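Local coordinates for cytosolic acyl coenzyme A thioester hydrolase (PDB 2V1O), which is the N-terminal hotdog domain of an enzyme that hydrolyses fatty acyl-CoAs, preferring palmitoyl-CoA, to free fatty acids and coenzyme A, at residues Y76-M89 and K99-L111. Sequence-based numbering, arbitrary orientation.
Sequences YTSKHSVEVQVHVM and KLTNKATLWYVPL. With COA (coenzyme A), chain G.
Strands 82-91 and 98-112 form an antiparallel hairpin in the curved sheet of the hotdog fold, and residues 82-89 pair here with 100-108. Paired backbone bonds link Val-82 with Tyr-108, Val-84 with Leu-106 and Val-86 with Ala-104. Near the hairpin end a classic beta bulge sets Thr-101 and Asn-102 against Val-88. Val-88 O accepts Thr-101 N at 2.8 Å and, less closely, Asn-102 N at 3.3 Å, both from the same face of its carbonyl plane.

The side chains of Glu-83 and Trp-107 meet at a non-hydrogen-bonded pair. Glu-83 CB lies over the six-membered ring, 3.6 Å from the centroid of the Trp-107 ring. Glu-83 CG is anti to the backbone N (chi1 -174°), and the extended chain runs on past the rim, with OE2 3.5 Å from Trp-107 CZ2. A water donates to Glu-83 OE2 and accepts from Trp-107 NE1. Arg-139 forms a salt bridge with Glu-83 OE2, while Thr-75 binds OE1. Ser-81 OG sits at the indole edge, 3.4 Å from Trp-107 CE3. Farther along, Lys-103 lays its CG over one face of the His-87 ring.

On the other face of the sheet, Val-84 CG2 touches Tyr-108 CD2 at 4.0 Å, and Val-86 CG2 packs on Leu-106 CD1. The turn before strand 82-91 holds coenzyme A: Ser-78 OG and His-80 N both donate to phosphate oxygen O9A. Val-109 and Trp-107 border its ribose and adenine.

Helix 19-38 covers the valine face through Ile-33 and Ile-26, and its Glu-27 binds Tyr-108 OH. Helix 130-146 packs against Trp-107 with Tyr-140 and Gln-143. Strands 67-77 and 46-57 flank the hairpin on its two sides.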
loop_
_atom_site.group_PDB
_atom_site.type_symbol
_atom_site.label_atom_id
_atom_site.label_comp_id
_atom_site.label_asym_id
_atom_site.label_seq_id
_atom_site.Cartn_x
_atom_site.Cartn_y
_atom_site.Cartn_z
ATOM N N TYR A 76 -9.541 -15.983 27.402
ATOM C CA TYR A 76 -10.645 -15.693 28.318
ATOM C C TYR A 76 -11.800 -14.998 27.603
ATOM O O TYR A 76 -11.593 -14.267 26.623
ATOM C CB TYR A 76 -10.171 -14.830 29.509
ATOM C CG TYR A 76 -11.217 -14.672 30.592
ATOM C CD1 TYR A 76 -11.519 -15.730 31.454
ATOM C CD2 TYR A 76 -11.927 -13.481 30.736
ATOM C CE1 TYR A 76 -12.487 -15.602 32.431
ATOM C CE2 TYR A 76 -12.901 -13.344 31.715
ATOM C CZ TYR A 76 -13.169 -14.408 32.560
ATOM O OH TYR A 76 -14.133 -14.289 33.524
ATOM N N THR A 77 -13.015 -15.242 28.091
ATOM C CA THR A 77 -14.170 -14.431 27.704
ATOM C C THR A 77 -14.959 -14.001 28.944
ATOM O O THR A 77 -15.192 -14.802 29.858
ATOM C CB THR A 77 -15.114 -15.148 26.692
ATOM O OG1 THR A 77 -15.677 -16.329 27.287
ATOM C CG2 THR A 77 -14.385 -15.499 25.382
ATOM N N SER A 78 -15.338 -12.727 28.974
ATOM C CA SER A 78 -16.248 -12.200 29.983
ATOM C C SER A 78 -17.625 -12.091 29.324
ATOM O O SER A 78 -17.822 -12.613 28.217
ATOM C CB SER A 78 -15.762 -10.843 30.499
ATOM O OG SER A 78 -15.831 -9.848 29.482
ATOM N N LYS A 79 -18.573 -11.421 29.982
ATOM C CA LYS A 79 -19.919 -11.299 29.418
ATOM C C LYS A 79 -19.918 -10.602 28.051
ATOM O O LYS A 79 -20.620 -11.037 27.136
ATOM C CB LYS A 79 -20.876 -10.590 30.383
ATOM C CG LYS A 79 -22.328 -10.614 29.898
ATOM C CD LYS A 79 -23.328 -10.179 30.953
ATOM C CE LYS A 79 -24.728 -10.119 30.355
ATOM N NZ LYS A 79 -25.769 -9.821 31.386
ATOM N N HIS A 80 -19.117 -9.543 27.925
ATOM C CA HIS A 80 -19.087 -8.711 26.718
ATOM C C HIS A 80 -17.691 -8.448 26.155
ATOM O O HIS A 80 -17.509 -7.512 25.368
ATOM C CB HIS A 80 -19.768 -7.363 26.978
ATOM C CG HIS A 80 -21.128 -7.475 27.588
ATOM N ND1 HIS A 80 -22.248 -7.805 26.858
ATOM C CD2 HIS A 80 -21.547 -7.292 28.861
ATOM C CE1 HIS A 80 -23.303 -7.818 27.655
ATOM N NE2 HIS A 80 -22.904 -7.510 28.876
ATOM N N SER A 81 -16.705 -9.260 26.532
ATOM C CA SER A 81 -15.343 -9.037 26.038
ATOM C C SER A 81 -14.539 -10.332 25.854
ATOM O O SER A 81 -14.872 -11.374 26.428
ATOM C CB SER A 81 -14.582 -8.012 26.907
ATOM O OG SER A 81 -13.978 -8.605 28.048
ATOM N N VAL A 82 -13.486 -10.232 25.043
ATOM C CA VAL A 82 -12.641 -11.363 24.659
ATOM C C VAL A 82 -11.185 -11.005 24.920
ATOM O O VAL A 82 -10.710 -9.960 24.467
ATOM C CB VAL A 82 -12.789 -11.682 23.138
ATOM C CG1 VAL A 82 -11.906 -12.895 22.718
ATOM C CG2 VAL A 82 -14.255 -11.905 22.761
ATOM N N GLU A 83 -10.478 -11.872 25.642
ATOM C CA GLU A 83 -9.044 -11.706 25.831
ATOM C C GLU A 83 -8.307 -12.596 24.834
ATOM O O GLU A 83 -8.611 -13.788 24.712
ATOM C CB GLU A 83 -8.636 -12.057 27.264
ATOM C CG GLU A 83 -7.176 -11.760 27.572
ATOM C CD GLU A 83 -6.679 -12.484 28.815
ATOM O OE1 GLU A 83 -6.902 -13.709 28.918
ATOM O OE2 GLU A 83 -6.074 -11.823 29.687
ATOM N N VAL A 84 -7.355 -12.004 24.115
ATOM C CA VAL A 84 -6.578 -12.728 23.103
ATOM C C VAL A 84 -5.092 -12.573 23.398
ATOM O O VAL A 84 -4.604 -11.456 23.614
ATOM C CB VAL A 84 -6.873 -12.214 21.650
ATOM C CG1 VAL A 84 -6.057 -13.011 20.622
ATOM C CG2 VAL A 84 -8.388 -12.263 21.315
ATOM N N GLN A 85 -4.385 -13.699 23.436
ATOM C CA GLN A 85 -2.938 -13.696 23.554
ATOM C C GLN A 85 -2.335 -13.932 22.183
ATOM O O GLN A 85 -2.729 -14.861 21.469
ATOM C CB GLN A 85 -2.459 -14.768 24.528
ATOM C CG GLN A 85 -2.837 -14.488 25.967
ATOM C CD GLN A 85 -2.312 -15.535 26.932
ATOM O OE1 GLN A 85 -1.577 -16.449 26.547
ATOM N NE2 GLN A 85 -2.701 -15.411 28.197
ATOM N N VAL A 86 -1.380 -13.083 21.821
ATOM C CA VAL A 86 -0.747 -13.159 20.506
ATOM C C VAL A 86 0.759 -13.351 20.659
ATOM O O VAL A 86 1.398 -12.660 21.466
ATOM C CB VAL A 86 -1.027 -11.890 19.666
ATOM C CG1 VAL A 86 -0.307 -11.962 18.297
ATOM C CG2 VAL A 86 -2.536 -11.708 19.477
ATOM N N HIS A 87 1.309 -14.305 19.904
ATOM C CA HIS A 87 2.763 -14.552 19.879
ATOM C C HIS A 87 3.319 -14.201 18.516
ATOM O O HIS A 87 2.778 -14.626 17.494
ATOM C CB HIS A 87 3.104 -16.021 20.169
ATOM C CG HIS A 87 2.983 -16.405 21.609
ATOM N ND1 HIS A 87 1.784 -16.384 22.285
ATOM C CD2 HIS A 87 3.908 -16.842 22.497
ATOM C CE1 HIS A 87 1.974 -16.775 23.532
ATOM N NE2 HIS A 87 3.254 -17.062 23.686
ATOM N N VAL A 88 4.416 -13.447 18.509
ATOM C CA VAL A 88 5.124 -13.115 17.270
ATOM C C VAL A 88 6.508 -13.747 17.305
ATOM O O VAL A 88 7.281 -13.526 18.245
ATOM C CB VAL A 88 5.271 -11.596 17.072
ATOM C CG1 VAL A 88 6.043 -11.289 15.780
ATOM C CG2 VAL A 88 3.898 -10.923 17.051
ATOM N N MET A 89 6.801 -14.543 16.283
ATOM C CA MET A 89 8.090 -15.204 16.148
ATOM C C MET A 89 8.711 -14.815 14.802
ATOM O O MET A 89 8.016 -14.759 13.777
ATOM C CB MET A 89 7.912 -16.723 16.279
ATOM C CG MET A 89 9.202 -17.532 16.247
ATOM S SD MET A 89 9.007 -19.339 16.120
ATOM C CE MET A 89 7.810 -19.548 14.791
ATOM N N LYS A 99 13.367 -16.723 16.574
ATOM C CA LYS A 99 13.441 -15.919 17.802
ATOM C C LYS A 99 12.039 -15.479 18.195
ATOM O O LYS A 99 11.225 -15.175 17.324
ATOM C CB LYS A 99 14.264 -14.644 17.574
ATOM C CG LYS A 99 15.679 -14.834 17.093
ATOM C CD LYS A 99 16.260 -13.504 16.639
ATOM C CE LYS A 99 17.654 -13.687 16.058
ATOM N NZ LYS A 99 18.136 -12.433 15.402
ATOM N N LEU A 100 11.763 -15.426 19.496
ATOM C CA LEU A 100 10.526 -14.810 19.972
ATOM C C LEU A 100 10.680 -13.290 19.905
ATOM O O LEU A 100 11.556 -12.711 20.556
ATOM C CB LEU A 100 10.179 -15.265 21.398
ATOM C CG LEU A 100 8.990 -14.581 22.088
ATOM C CD1 LEU A 100 7.657 -14.888 21.396
ATOM C CD2 LEU A 100 8.945 -14.967 23.552
ATOM N N THR A 101 9.839 -12.661 19.096
ATOM C CA THR A 101 9.852 -11.216 18.926
ATOM C C THR A 101 9.061 -10.551 20.040
ATOM O O THR A 101 9.530 -9.596 20.656
ATOM C CB THR A 101 9.251 -10.805 17.561
ATOM O OG1 THR A 101 9.914 -11.526 16.525
ATOM C CG2 THR A 101 9.390 -9.293 17.328
ATOM N N ASN A 102 7.870 -11.081 20.312
ATOM C CA ASN A 102 6.913 -10.402 21.159
ATOM C C ASN A 102 5.772 -11.321 21.613
ATOM O O ASN A 102 5.351 -12.214 20.872
ATOM C CB ASN A 102 6.335 -9.205 20.376
ATOM C CG ASN A 102 5.325 -8.428 21.169
ATOM O OD1 ASN A 102 4.120 -8.565 20.962
ATOM N ND2 ASN A 102 5.805 -7.626 22.110
ATOM N N LYS A 103 5.299 -11.109 22.836
ATOM C CA LYS A 103 4.022 -11.656 23.293
ATOM C C LYS A 103 3.142 -10.471 23.689
ATOM O O LYS A 103 3.593 -9.569 24.395
ATOM C CB LYS A 103 4.188 -12.582 24.499
ATOM C CG LYS A 103 5.116 -13.772 24.326
ATOM C CD LYS A 103 5.060 -14.618 25.606
ATOM C CE LYS A 103 6.307 -15.453 25.819
ATOM N NZ LYS A 103 7.405 -14.666 26.470
ATOM N N ALA A 104 1.899 -10.467 23.224
ATOM C CA ALA A 104 0.971 -9.381 23.531
ATOM C C ALA A 104 -0.380 -9.951 23.944
ATOM O O ALA A 104 -0.747 -11.051 23.532
ATOM C CB ALA A 104 0.816 -8.440 22.327
ATOM N N THR A 105 -1.103 -9.210 24.778
ATOM C CA THR A 105 -2.461 -9.572 25.139
ATOM C C THR A 105 -3.383 -8.411 24.762
ATOM O O THR A 105 -3.074 -7.243 25.021
ATOM C CB THR A 105 -2.587 -9.933 26.632
ATOM O OG1 THR A 105 -1.796 -11.095 26.905
ATOM C CG2 THR A 105 -4.048 -10.225 27.021
ATOM N N LEU A 106 -4.505 -8.755 24.144
ATOM C CA LEU A 106 -5.456 -7.773 23.652
ATOM C C LEU A 106 -6.850 -8.088 24.164
ATOM O O LEU A 106 -7.194 -9.252 24.357
ATOM C CB LEU A 106 -5.489 -7.804 22.124
ATOM C CG LEU A 106 -4.184 -7.873 21.319
ATOM C CD1 LEU A 106 -4.473 -8.298 19.880
ATOM C CD2 LEU A 106 -3.473 -6.546 21.351
ATOM N N TRP A 107 -7.658 -7.041 24.326
ATOM C CA TRP A 107 -9.067 -7.187 24.656
ATOM C C TRP A 107 -9.921 -6.600 23.552
ATOM O O TRP A 107 -9.681 -5.471 23.098
ATOM C CB TRP A 107 -9.392 -6.499 25.988
ATOM C CG TRP A 107 -8.730 -7.155 27.152
ATOM C CD1 TRP A 107 -7.462 -6.930 27.606
ATOM C CD2 TRP A 107 -9.302 -8.146 28.021
ATOM N NE1 TRP A 107 -7.207 -7.715 28.706
ATOM C CE2 TRP A 107 -8.318 -8.475 28.979
ATOM C CE3 TRP A 107 -10.550 -8.789 28.077
ATOM C CZ2 TRP A 107 -8.539 -9.422 29.992
ATOM C CZ3 TRP A 107 -10.772 -9.730 29.090
ATOM C CH2 TRP A 107 -9.766 -10.037 30.029
ATOM N N TYR A 108 -10.912 -7.386 23.133
ATOM C CA TYR A 108 -11.874 -6.999 22.112
ATOM C C TYR A 108 -13.287 -7.004 22.680
ATOM O O TYR A 108 -13.586 -7.749 23.602
ATOM C CB TYR A 108 -11.808 -7.968 20.929
ATOM C CG TYR A 108 -10.557 -7.806 20.105
ATOM C CD1 TYR A 108 -10.549 -6.968 18.983
ATOM C CD2 TYR A 108 -9.377 -8.472 20.448
ATOM C CE1 TYR A 108 -9.399 -6.793 18.224
ATOM C CE2 TYR A 108 -8.208 -8.300 19.680
ATOM C CZ TYR A 108 -8.235 -7.460 18.577
ATOM O OH TYR A 108 -7.105 -7.279 17.806
ATOM N N VAL A 109 -14.137 -6.176 22.096
ATOM C CA VAL A 109 -15.548 -6.104 22.441
ATOM C C VAL A 109 -16.357 -6.202 21.134
ATOM O O VAL A 109 -16.093 -5.455 20.195
ATOM C CB VAL A 109 -15.865 -4.783 23.196
ATOM C CG1 VAL A 109 -17.356 -4.657 23.482
ATOM C CG2 VAL A 109 -15.042 -4.680 24.504
ATOM N N PRO A 110 -17.330 -7.132 21.064
ATOM C CA PRO A 110 -18.118 -7.232 19.834
ATOM C C PRO A 110 -19.154 -6.120 19.711
ATOM O O PRO A 110 -19.917 -5.863 20.651
ATOM C CB PRO A 110 -18.809 -8.598 19.956
ATOM C CG PRO A 110 -18.913 -8.842 21.434
ATOM C CD PRO A 110 -17.737 -8.131 22.076
ATOM N N LEU A 111 -19.167 -5.476 18.547
ATOM C CA LEU A 111 -20.146 -4.436 18.243
ATOM C C LEU A 111 -21.022 -4.869 17.085
ATOM O O LEU A 111 -20.516 -5.324 16.056
ATOM C CB LEU A 111 -19.449 -3.116 17.911
ATOM C CG LEU A 111 -18.500 -2.540 18.977
ATOM C CD1 LEU A 111 -17.874 -1.239 18.488
ATOM C CD2 LEU A 111 -19.229 -2.325 20.298
HETATM N N1A COA G . -10.548 -2.755 27.923
HETATM C C2A COA G . -11.151 -3.965 28.177
HETATM N N3A COA G . -12.524 -4.039 28.235
HETATM C C4A COA G . -13.265 -2.918 28.035
HETATM C C5A COA G . -12.679 -1.687 27.769
HETATM C C6A COA G . -11.298 -1.611 27.711
HETATM N N6A COA G . -10.688 -0.450 27.480
HETATM N N7A COA G . -13.669 -0.770 27.617
HETATM C C8A COA G . -14.854 -1.395 27.783
HETATM N N9A COA G . -14.613 -2.718 28.040
HETATM C C1B COA G . -15.582 -3.809 28.135
HETATM C C2B COA G . -16.324 -3.794 29.464
HETATM O O2B COA G . -15.539 -4.361 30.489
HETATM C C3B COA G . -17.577 -4.575 29.101
HETATM O O3B COA G . -17.384 -5.974 29.200
HETATM P P3B COA G . -17.979 -6.827 30.435
HETATM O O7A COA G . -17.227 -6.417 31.659
HETATM O O8A COA G . -19.443 -6.489 30.584
HETATM O O9A COA G . -17.774 -8.293 30.147
HETATM C C4B COA G . -17.787 -4.239 27.625
HETATM O O4B COA G . -16.580 -3.670 27.153
HETATM C C5B COA G . -18.946 -3.276 27.390
HETATM O O5B COA G . -18.867 -2.171 28.264
HETATM P P1A COA G . -19.879 -0.947 28.048
HETATM O O1A COA G . -21.239 -1.484 27.697
HETATM O O2A COA G . -19.860 -0.093 29.297
HETATM O O3A COA G . -19.318 -0.115 26.789
HETATM P P2A COA G . -18.267 1.095 26.877
HETATM O O4A COA G . -17.242 0.887 27.965
HETATM O O5A COA G . -18.967 2.431 26.982
HETATM O O6A COA G . -17.586 1.011 25.427
HETATM C CBP COA G . -16.146 0.138 23.715
HETATM C CCP COA G . -16.693 -0.051 25.130
HETATM C CDP COA G . -14.970 -0.824 23.512
HETATM C CEP COA G . -17.270 -0.242 22.751
HETATM C CAP COA G . -15.713 1.601 23.543
HETATM O OAP COA G . -14.728 1.960 24.492
HETATM C C9P COA G . -15.210 1.905 22.153
HETATM O O9P COA G . -16.122 2.039 21.104
HETATM N N8P COA G . -13.899 2.038 22.000
HETATM C C7P COA G . -13.277 2.140 20.691
HETATM C C6P COA G . -13.143 0.775 20.018
HETATM C C5P COA G . -12.457 0.947 18.681
HETATM O O5P COA G . -13.073 1.487 17.745
HETATM N N4P COA G . -11.202 0.498 18.594
HETATM C C3P COA G . -10.245 0.966 17.594
HETATM C C2P COA G . -9.903 2.468 17.712
HETATM S S1P COA G . -8.806 2.864 16.334
HETATM O O HOH W 1 -4.875 -9.284 30.403
HETATM O O HOH W 2 -2.786 -12.462 28.999
#